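Local structure of aldehyde dehydrogenase (Listeria monocytogenes, 3K9D) at residues S138-L152 and A171-T183. The protein probably oxidises aldehydes, or acts on related oxo groups, with NAD or NADP as the electron acceptor. Sequence-based numbering, arbitrary orientation.
Sequences SIVFSPHPNALKAIL and AISCMTVPTIQGT
C174 is gripped from several sides: its SG lies 3.8 Å from CG of the P143 ring, and I151 CG2, L152 CD2 and F141 CB close in on the same sulfur. The thiol is set anti to the backbone N (chi1 -171°), which carries it in under the first turns of helix 148-164, where V155 also touches C174. F141 stands on the same face of the sheet; its ring takes I172 CG2 at the edge, near its plane, while I139 CG1 lies over one face, offset toward the rim. On the opposite face of the sheet, V140 CG1 and CG2 straddle S173 OG, each at 3.5 Å.

Strands 138-143 and 172-174 run parallel, only 19° apart, and with helix 148-164 between them they make a beta-alpha-beta unit of the aldehyde dehydrogenase fold; strand 102-116 bonds along the other edge of 138-143. Four backbone bonds join the pair. I139 N gives to A171 O, and I139 O receives S173 N. F141 N then reaches S173 O at 2.9 Å, and M175 N gives to F141 O.

Beyond M175 the backbone pairing stops and side chains carry the contact. M175 CG stands beside its backbone N (chi1 -57°) and chi2 is extended, bringing SD to 3.8 Å from S142 OG. That hydroxyl pairs with T183 OG1 at 2.7 Å, tying the strand to the start of helix 180-188. M175 O is buried against P143 CG and L152 CD2, with C174 SG 3.5 Å away. Packing stays close at the solvent-side end where L148 crosses the P178 ring at about a right angle, L148 CD1 3.8 Å from P178 CG. The loose part is outermost: exposed P145 merely brushes that proline, P145 CB to P178 CB at 4.0 Å, and exposed T176 offers just CG2 to L152 CD2.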
ATOM      1  N   SER A 138       4.624   5.684  16.300  1.00 19.66           N
ATOM      2  CA  SER A 138       5.957   6.159  16.642  1.00 22.28           C
ATOM      3  C   SER A 138       6.760   6.219  15.355  1.00 20.65           C
ATOM      4  O   SER A 138       6.305   5.713  14.325  1.00 14.97           O
ATOM      5  CB  SER A 138       6.637   5.218  17.637  1.00 15.78           C
ATOM      6  OG  SER A 138       6.086   5.369  18.940  1.00 42.80           O
ATOM      7  N   ILE A 139       7.943   6.829  15.397  1.00 17.07           N
ATOM      8  CA  ILE A 139       8.799   6.904  14.194  1.00 12.39           C
ATOM      9  C   ILE A 139      10.301   6.850  14.554  1.00 19.47           C
ATOM     10  O   ILE A 139      10.736   7.497  15.503  1.00 13.95           O
ATOM     11  CB  ILE A 139       8.403   8.122  13.265  1.00 17.25           C
ATOM     12  CG1 ILE A 139       9.135   8.067  11.908  1.00 11.41           C
ATOM     13  CG2 ILE A 139       8.549   9.508  14.006  1.00 15.02           C
ATOM     14  CD1 ILE A 139       8.489   8.885  10.814  1.00  7.50           C
ATOM     15  N   VAL A 140      11.068   6.029  13.833  1.00 12.08           N
ATOM     16  CA  VAL A 140      12.526   5.945  14.021  1.00 13.10           C
ATOM     17  C   VAL A 140      13.203   6.300  12.702  1.00 16.37           C
ATOM     18  O   VAL A 140      12.951   5.659  11.683  1.00 15.79           O
ATOM     19  CB  VAL A 140      13.008   4.525  14.475  1.00 12.07           C
ATOM     20  CG1 VAL A 140      14.487   4.560  14.835  1.00 17.11           C
ATOM     21  CG2 VAL A 140      12.222   4.016  15.687  1.00 16.24           C
ATOM     22  N   PHE A 141      14.052   7.325  12.729  1.00 19.21           N
ATOM     23  CA  PHE A 141      14.685   7.841  11.522  1.00 13.20           C
ATOM     24  C   PHE A 141      16.023   7.226  11.176  1.00 14.16           C
ATOM     25  O   PHE A 141      16.854   6.958  12.043  1.00 12.19           O
ATOM     26  CB  PHE A 141      14.823   9.376  11.567  1.00 14.32           C
ATOM     27  CG  PHE A 141      13.500  10.102  11.546  1.00 15.39           C
ATOM     28  CD1 PHE A 141      12.747  10.165  10.379  1.00 24.67           C
ATOM     29  CD2 PHE A 141      13.000  10.690  12.690  1.00 17.16           C
ATOM     30  CE1 PHE A 141      11.514  10.825  10.344  1.00  8.93           C
ATOM     31  CE2 PHE A 141      11.770  11.343  12.674  1.00 13.99           C
ATOM     32  CZ  PHE A 141      11.028  11.410  11.491  1.00 11.84           C
ATOM     33  N   SER A 142      16.202   7.037   9.869  1.00 11.25           N
ATOM     34  CA  SER A 142      17.480   6.729   9.262  1.00 18.30           C
ATOM     35  C   SER A 142      18.009   7.989   8.565  1.00 16.14           C
ATOM     36  O   SER A 142      17.487   8.392   7.520  1.00 16.42           O
ATOM     37  CB  SER A 142      17.328   5.598   8.240  1.00 11.33           C
ATOM     38  OG  SER A 142      18.578   5.275   7.691  1.00 14.17           O
ATOM     39  N   PRO A 143      19.036   8.621   9.156  1.00 19.68           N
ATOM     40  CA  PRO A 143      19.634   9.833   8.590  1.00 19.15           C
ATOM     41  C   PRO A 143      20.631   9.550   7.478  1.00 16.96           C
ATOM     42  O   PRO A 143      21.415   8.604   7.562  1.00 18.67           O
ATOM     43  CB  PRO A 143      20.341  10.474   9.801  1.00 16.05           C
ATOM     44  CG  PRO A 143      20.680   9.316  10.688  1.00 18.74           C
ATOM     45  CD  PRO A 143      19.662   8.236  10.438  1.00 12.78           C
ATOM     46  N   HIS A 144      20.587  10.360   6.428  1.00 23.56           N
ATOM     47  CA  HIS A 144      21.642  10.343   5.435  1.00 22.27           C
ATOM     48  C   HIS A 144      22.880  10.834   6.177  1.00 21.31           C
ATOM     49  O   HIS A 144      22.785  11.802   6.930  1.00 24.09           O
ATOM     50  CB  HIS A 144      21.284  11.244   4.249  1.00 18.79           C
ATOM     51  CG  HIS A 144      22.196  11.086   3.072  1.00 23.12           C
ATOM     52  ND1 HIS A 144      23.526  11.449   3.105  1.00 24.73           N
ATOM     53  CD2 HIS A 144      21.967  10.609   1.826  1.00 25.51           C
ATOM     54  CE1 HIS A 144      24.082  11.186   1.935  1.00 21.79           C
ATOM     55  NE2 HIS A 144      23.156  10.684   1.139  1.00 20.09           N
ATOM     56  N   PRO A 145      24.028  10.129   6.025  1.00 20.95           N
ATOM     57  CA  PRO A 145      25.229  10.441   6.809  1.00 10.81           C
ATOM     58  C   PRO A 145      25.784  11.851   6.580  1.00 19.96           C
ATOM     59  O   PRO A 145      26.413  12.411   7.481  1.00 21.58           O
ATOM     60  CB  PRO A 145      26.242   9.376   6.355  1.00 27.39           C
ATOM     61  CG  PRO A 145      25.742   8.880   5.054  1.00 20.58           C
ATOM     62  CD  PRO A 145      24.249   8.976   5.131  1.00 18.47           C
ATOM     63  N   ASN A 146      25.498  12.429   5.411  1.00 22.70           N
ATOM     64  CA  ASN A 146      25.890  13.805   5.095  1.00 29.11           C
ATOM     65  C   ASN A 146      25.024  14.886   5.740  1.00 21.12           C
ATOM     66  O   ASN A 146      25.319  16.076   5.619  1.00 21.31           O
ATOM     67  CB  ASN A 146      25.972  13.999   3.581  1.00 16.59           C
ATOM     68  CG  ASN A 146      27.092  13.192   2.965  1.00 25.76           C
ATOM     69  OD1 ASN A 146      28.023  12.775   3.659  1.00 34.34           O
ATOM     70  ND2 ASN A 146      27.015  12.971   1.664  1.00 18.36           N
ATOM     71  N   ALA A 147      23.970  14.468   6.433  1.00 19.39           N
ATOM     72  CA  ALA A 147      23.084  15.397   7.126  1.00 16.41           C
ATOM     73  C   ALA A 147      22.816  14.962   8.566  1.00 13.86           C
ATOM     74  O   ALA A 147      21.830  15.392   9.161  1.00 16.72           O
ATOM     75  CB  ALA A 147      21.773  15.550   6.359  1.00 16.84           C
ATOM     76  N   LEU A 148      23.701  14.130   9.119  1.00 17.09           N
ATOM     77  CA  LEU A 148      23.487  13.492  10.427  1.00 16.39           C
ATOM     78  C   LEU A 148      23.179  14.492  11.544  1.00 19.95           C
ATOM     79  O   LEU A 148      22.149  14.378  12.207  1.00 20.41           O
ATOM     80  CB  LEU A 148      24.684  12.607  10.808  1.00 22.07           C
ATOM     81  CG  LEU A 148      24.687  11.890  12.171  1.00 20.19           C
ATOM     82  CD1 LEU A 148      23.556  10.885  12.254  1.00 18.57           C
ATOM     83  CD2 LEU A 148      26.014  11.185  12.406  1.00 19.11           C
ATOM     84  N   LYS A 149      24.056  15.482  11.705  1.00 16.77           N
ATOM     85  CA  LYS A 149      23.970  16.465  12.780  1.00 17.90           C
ATOM     86  C   LYS A 149      22.684  17.303  12.758  1.00 12.71           C
ATOM     87  O   LYS A 149      22.051  17.503  13.797  1.00 14.98           O
ATOM     88  CB  LYS A 149      25.209  17.363  12.754  1.00 18.01           C
ATOM     89  CG  LYS A 149      26.448  16.736  13.408  1.00 20.58           C
ATOM     90  CD  LYS A 149      27.719  17.402  12.889  1.00 28.09           C
ATOM     91  CE  LYS A 149      28.784  17.515  13.964  1.00 35.02           C
ATOM     92  NZ  LYS A 149      29.994  18.198  13.422  1.00 36.40           N
ATOM     93  N   ALA A 150      22.310  17.762  11.573  1.00 14.06           N
ATOM     94  CA  ALA A 150      21.102  18.561  11.361  1.00 15.59           C
ATOM     95  C   ALA A 150      19.830  17.755  11.624  1.00 17.63           C
ATOM     96  O   ALA A 150      18.865  18.265  12.209  1.00 15.72           O
ATOM     97  CB  ALA A 150      21.098  19.129   9.935  1.00 16.94           C
ATOM     98  N   ILE A 151      19.841  16.489  11.205  1.00 21.71           N
ATOM     99  CA  ILE A 151      18.705  15.590  11.411  1.00 16.91           C
ATOM    100  C   ILE A 151      18.542  15.281  12.891  1.00 11.77           C
ATOM    101  O   ILE A 151      17.458  15.446  13.419  1.00 13.14           O
ATOM    102  CB  ILE A 151      18.805  14.298  10.572  1.00 13.52           C
ATOM    103  CG1 ILE A 151      18.718  14.630   9.074  1.00 17.81           C
ATOM    104  CG2 ILE A 151      17.654  13.366  10.877  1.00 13.08           C
ATOM    105  CD1 ILE A 151      19.238  13.541   8.193  1.00 13.54           C
ATOM    106  N   LEU A 152      19.633  14.875  13.536  1.00 13.94           N
ATOM    107  CA  LEU A 152      19.667  14.601  14.968  1.00 16.15           C
ATOM    108  C   LEU A 152      19.173  15.773  15.786  1.00 19.20           C
ATOM    109  O   LEU A 152      18.386  15.577  16.704  1.00 14.53           O
ATOM    110  CB  LEU A 152      21.075  14.191  15.427  1.00 20.10           C
ATOM    111  CG  LEU A 152      21.563  12.761  15.180  1.00 11.47           C
ATOM    112  CD1 LEU A 152      22.959  12.606  15.740  1.00 18.10           C
ATOM    113  CD2 LEU A 152      20.607  11.765  15.834  1.00 16.48           C
ATOM    114  N   ALA A 171       9.190   7.687  21.351  1.00 18.71           N
ATOM    115  CA  ALA A 171       8.240   7.734  20.235  1.00 16.55           C
ATOM    116  C   ALA A 171       8.809   8.421  19.014  1.00 18.50           C
ATOM    117  O   ALA A 171       8.373   8.158  17.901  1.00 16.25           O
ATOM    118  CB  ALA A 171       6.958   8.414  20.652  1.00 14.97           C
ATOM    119  N   ILE A 172       9.764   9.322  19.223  1.00 13.58           N
ATOM    120  CA  ILE A 172      10.430  10.016  18.105  1.00 21.44           C
ATOM    121  C   ILE A 172      11.933   9.896  18.295  1.00 21.93           C
ATOM    122  O   ILE A 172      12.493  10.455  19.243  1.00 29.60           O
ATOM    123  CB  ILE A 172      10.024  11.524  18.021  1.00 22.40           C
ATOM    124  CG1 ILE A 172       8.500  11.661  17.887  1.00 12.81           C
ATOM    125  CG2 ILE A 172      10.779  12.223  16.876  1.00 16.62           C
ATOM    126  CD1 ILE A 172       7.958  12.939  18.435  1.00 16.09           C
ATOM    127  N   SER A 173      12.578   9.140  17.421  1.00 18.70           N
ATOM    128  CA  SER A 173      13.994   8.854  17.585  1.00 18.84           C
ATOM    129  C   SER A 173      14.734   8.811  16.256  1.00 16.97           C
ATOM    130  O   SER A 173      14.121   8.875  15.192  1.00 15.30           O
ATOM    131  CB  SER A 173      14.196   7.550  18.386  1.00 24.24           C
ATOM    132  OG  SER A 173      13.650   6.429  17.698  1.00 20.01           O
ATOM    133  N   CYS A 174      16.054   8.682  16.327  1.00 14.99           N
ATOM    134  CA  CYS A 174      16.894   8.696  15.146  1.00 24.35           C
ATOM    135  C   CYS A 174      18.145   7.894  15.436  1.00 22.62           C
ATOM    136  O   CYS A 174      18.709   8.018  16.531  1.00 18.50           O
ATOM    137  CB  CYS A 174      17.283  10.150  14.820  1.00 31.58           C
ATOM    138  SG  CYS A 174      18.132  10.437  13.246  1.00 17.32           S
ATOM    139  N   MET A 175      18.559   7.065  14.473  1.00 16.40           N
ATOM    140  CA  MET A 175      19.890   6.437  14.484  1.00 15.56           C
ATOM    141  C   MET A 175      20.973   7.516  14.595  1.00 20.18           C
ATOM    142  O   MET A 175      20.938   8.523  13.874  1.00 15.99           O
ATOM    143  CB  MET A 175      20.126   5.637  13.197  1.00 19.10           C
ATOM    144  CG  MET A 175      19.098   4.539  12.898  1.00 13.08           C
ATOM    145  SD  MET A 175      19.194   3.915  11.219  1.00  9.21           S
ATOM    146  CE  MET A 175      20.934   3.492  11.154  1.00  9.85           C
ATOM    147  N   THR A 176      21.928   7.298  15.495  1.00 19.05           N
ATOM    148  CA  THR A 176      23.004   8.253  15.739  1.00 21.18           C
ATOM    149  C   THR A 176      24.276   7.854  14.998  1.00 25.95           C
ATOM    150  O   THR A 176      25.190   8.673  14.828  1.00 24.78           O
ATOM    151  CB  THR A 176      23.296   8.405  17.242  1.00 14.90           C
ATOM    152  OG1 THR A 176      23.726   7.147  17.781  1.00 21.19           O
ATOM    153  CG2 THR A 176      22.045   8.875  17.975  1.00 17.10           C
ATOM    154  N   VAL A 177      24.312   6.588  14.576  1.00 23.96           N
ATOM    155  CA  VAL A 177      25.401   5.999  13.793  1.00 25.91           C
ATOM    156  C   VAL A 177      24.840   5.458  12.456  1.00 25.06           C
ATOM    157  O   VAL A 177      24.266   4.355  12.416  1.00 27.00           O
ATOM    158  CB  VAL A 177      26.097   4.832  14.569  1.00 29.88           C
ATOM    159  CG1 VAL A 177      27.284   4.289  13.778  1.00 26.25           C
ATOM    160  CG2 VAL A 177      26.539   5.262  15.962  1.00 26.43           C
ATOM    161  N   PRO A 178      25.000   6.227  11.359  1.00 25.89           N
ATOM    162  CA  PRO A 178      24.472   5.788  10.067  1.00 26.64           C
ATOM    163  C   PRO A 178      25.317   4.676   9.462  1.00 27.47           C
ATOM    164  O   PRO A 178      26.502   4.876   9.202  1.00 26.65           O
ATOM    165  CB  PRO A 178      24.552   7.049   9.186  1.00 30.65           C
ATOM    166  CG  PRO A 178      25.055   8.137  10.042  1.00 21.30           C
ATOM    167  CD  PRO A 178      25.682   7.528  11.257  1.00 22.33           C
ATOM    168  N   THR A 179      24.718   3.499   9.288  1.00 21.53           N
ATOM    169  CA  THR A 179      25.352   2.409   8.548  1.00 19.22           C
ATOM    170  C   THR A 179      24.308   1.796   7.634  1.00 19.20           C
ATOM    171  O   THR A 179      23.103   1.881   7.910  1.00 17.36           O
ATOM    172  CB  THR A 179      25.999   1.298   9.457  1.00 25.12           C
ATOM    173  OG1 THR A 179      24.993   0.532  10.132  1.00 20.82           O
ATOM    174  CG2 THR A 179      26.961   1.880  10.484  1.00 14.50           C
ATOM    175  N   ILE A 180      24.762   1.189   6.541  1.00 19.14           N
ATOM    176  CA  ILE A 180      23.861   0.426   5.678  1.00 20.41           C
ATOM    177  C   ILE A 180      23.340  -0.842   6.404  1.00 18.53           C
ATOM    178  O   ILE A 180      22.231  -1.298   6.130  1.00 21.02           O
ATOM    179  CB  ILE A 180      24.483   0.081   4.291  1.00 20.00           C
ATOM    180  CG1 ILE A 180      25.615  -0.947   4.406  1.00 28.58           C
ATOM    181  CG2 ILE A 180      24.960   1.351   3.572  1.00 23.72           C
ATOM    182  CD1 ILE A 180      25.589  -2.010   3.306  1.00 32.71           C
ATOM    183  N   GLN A 181      24.138  -1.376   7.331  1.00 19.94           N
ATOM    184  CA  GLN A 181      23.755  -2.554   8.127  1.00 17.04           C
ATOM    185  C   GLN A 181      22.681  -2.176   9.147  1.00 24.23           C
ATOM    186  O   GLN A 181      21.804  -2.976   9.460  1.00 17.92           O
ATOM    187  CB  GLN A 181      24.966  -3.144   8.868  1.00 24.18           C
ATOM    188  CG  GLN A 181      26.028  -3.831   7.985  1.00 23.00           C
ATOM    189  CD  GLN A 181      27.198  -2.919   7.617  1.00 14.06           C
ATOM    190  OE1 GLN A 181      27.230  -1.745   7.974  1.00 17.37           O
ATOM    191  NE2 GLN A 181      28.155  -3.463   6.890  1.00 20.68           N
ATOM    192  N   GLY A 182      22.765  -0.951   9.663  1.00 16.98           N
ATOM    193  CA  GLY A 182      21.789  -0.446  10.623  1.00 17.43           C
ATOM    194  C   GLY A 182      20.459  -0.112   9.984  1.00 10.21           C
ATOM    195  O   GLY A 182      19.407  -0.393  10.552  1.00 18.10           O
ATOM    196  N   THR A 183      20.510   0.495   8.805  1.00 11.31           N
ATOM    197  CA  THR A 183      19.311   0.858   8.045  1.00 17.98           C
ATOM    198  C   THR A 183      18.617  -0.390   7.470  1.00 15.96           C
ATOM    199  O   THR A 183      17.391  -0.419   7.345  1.00  8.66           O
ATOM    200  CB  THR A 183      19.640   1.849   6.909  1.00 21.70           C
ATOM    201  OG1 THR A 183      20.163   3.062   7.471  1.00 23.13           O
ATOM    202  CG2 THR A 183      18.392   2.172   6.098  1.00 19.81           C
TER